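Local coordinates for hypothetical protein (Giardia lamblia, PDB 3I3F) that is of unknown function but belongs to the YjgF-like endoribonuclease L-PSP family and binds pentanoic acid in the crystal as a trimer, at residues A[77-82]-A[107-112]. Sequence-based numbering, arbitrary orientation.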
# COMPACT_ATOMS: atom_id res chain seq x y z
N SER A 77 -12.94 3.32 16.15
CA SER A 77 -12.76 2.06 15.44
C SER A 77 -12.15 1.05 16.41
O SER A 77 -12.32 1.17 17.63
CB SER A 77 -11.85 2.28 14.22
OG SER A 77 -11.79 1.12 13.39
N GLY A 78 -11.45 0.05 15.89
CA GLY A 78 -10.79 -0.94 16.74
C GLY A 78 -10.10 -1.99 15.90
O GLY A 78 -10.28 -2.02 14.69
N LEU A 79 -9.32 -2.85 16.55
CA LEU A 79 -8.59 -3.91 15.85
C LEU A 79 -9.51 -4.82 15.05
O LEU A 79 -9.17 -5.23 13.94
CB LEU A 79 -7.78 -4.76 16.84
CG LEU A 79 -6.60 -4.07 17.53
CD1 LEU A 79 -6.06 -4.94 18.65
CD2 LEU A 79 -5.50 -3.74 16.52
N ASP A 80 -10.68 -5.12 15.61
CA ASP A 80 -11.67 -5.98 14.95
C ASP A 80 -12.39 -5.31 13.77
O ASP A 80 -13.17 -5.96 13.08
CB ASP A 80 -12.69 -6.54 15.96
CG ASP A 80 -13.39 -5.46 16.76
OD1 ASP A 80 -12.78 -4.40 17.02
OD2 ASP A 80 -14.55 -5.68 17.16
N TYR A 81 -12.12 -4.02 13.54
CA TYR A 81 -12.69 -3.30 12.40
C TYR A 81 -11.68 -3.06 11.28
O TYR A 81 -12.02 -2.45 10.26
CB TYR A 81 -13.29 -1.97 12.87
CG TYR A 81 -14.52 -2.15 13.71
CD1 TYR A 81 -15.79 -2.08 13.15
CD2 TYR A 81 -14.43 -2.41 15.07
CE1 TYR A 81 -16.94 -2.26 13.92
CE2 TYR A 81 -15.56 -2.59 15.86
CZ TYR A 81 -16.81 -2.51 15.27
OH TYR A 81 -17.93 -2.68 16.05
N ILE A 82 -10.45 -3.53 11.45
CA ILE A 82 -9.43 -3.42 10.41
C ILE A 82 -9.83 -4.29 9.22
O ILE A 82 -10.16 -5.47 9.38
CB ILE A 82 -8.04 -3.86 10.91
CG1 ILE A 82 -7.52 -2.88 11.97
CG2 ILE A 82 -7.04 -3.92 9.75
CD1 ILE A 82 -6.26 -3.35 12.66
N GLU A 107 -1.70 -13.61 18.06
CA GLU A 107 -2.20 -13.24 19.39
C GLU A 107 -2.99 -11.93 19.36
O GLU A 107 -3.82 -11.69 20.23
CB GLU A 107 -1.05 -13.13 20.40
CG GLU A 107 -0.35 -14.44 20.69
CD GLU A 107 0.81 -14.30 21.67
OE1 GLU A 107 1.10 -13.17 22.11
OE2 GLU A 107 1.43 -15.33 22.00
N VAL A 108 -2.72 -11.08 18.37
CA VAL A 108 -3.46 -9.84 18.20
C VAL A 108 -4.76 -10.10 17.46
O VAL A 108 -5.83 -9.63 17.86
CB VAL A 108 -2.62 -8.79 17.43
CG1 VAL A 108 -3.45 -7.53 17.17
CG2 VAL A 108 -1.36 -8.46 18.21
N PHE A 109 -4.66 -10.87 16.37
CA PHE A 109 -5.82 -11.29 15.58
C PHE A 109 -6.03 -12.78 15.83
O PHE A 109 -5.51 -13.63 15.10
CB PHE A 109 -5.59 -10.96 14.11
CG PHE A 109 -5.27 -9.51 13.86
CD1 PHE A 109 -6.29 -8.56 13.79
CD2 PHE A 109 -3.95 -9.08 13.73
CE1 PHE A 109 -6.00 -7.22 13.59
CE2 PHE A 109 -3.66 -7.73 13.52
CZ PHE A 109 -4.69 -6.81 13.45
N CYS A 110 -6.81 -13.08 16.87
CA CYS A 110 -6.89 -14.45 17.40
C CYS A 110 -7.99 -15.31 16.78
O CYS A 110 -8.08 -16.50 17.08
CB CYS A 110 -7.04 -14.42 18.93
SG CYS A 110 -8.51 -13.56 19.51
N VAL A 111 -8.81 -14.73 15.91
CA VAL A 111 -9.85 -15.51 15.23
C VAL A 111 -9.43 -15.73 13.78
O VAL A 111 -9.51 -14.80 12.97
CB VAL A 111 -11.22 -14.82 15.29
CG1 VAL A 111 -12.29 -15.70 14.65
CG2 VAL A 111 -11.59 -14.49 16.73
N PRO A 112 -8.99 -16.95 13.43
CA PRO A 112 -8.52 -17.21 12.07
C PRO A 112 -9.50 -16.77 10.98
O PRO A 112 -9.08 -16.19 9.98
CB PRO A 112 -8.33 -18.73 12.04
CG PRO A 112 -8.02 -19.08 13.44
CD PRO A 112 -8.83 -18.15 14.29
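The ring of F109 meets I82 and L79 where, in the alpha-beta fold of the YjgF-like family, the loop between helix 56-74 and strand 82-90 faces the end of helix 95-108, a worked example of a turn and a helix end joined by apolar packing alone. F109 is the first residue beyond the helix, and its side chain, like that of I82, is buried. The ring presents its edge: CD1 of I82 lies near the ring plane, 3.9 Å from CZ of F109, and the two side chains cross at about a right angle. I82 opens strand 82-90 and also packs on L72 and V136, while P116 touches both I82 and F109. No hydrogen bond spans the two segments. L79 and V108 form the partly exposed side, meeting through single methyls, CD1 to CG1 at 4.0 Å. Here the fit to the ring is looser, CD2 of L79 staying 4.4 Å from CZ of F109. With CG1 of V108 anti to its backbone N (chi1 176°), this same methyl also lies over one face of F109, displaced toward the rim. The carbonyl O of L79, which accepts the N-H of I82 within the turn, sits at the ring edge, 3.8 Å from CE1 of F109.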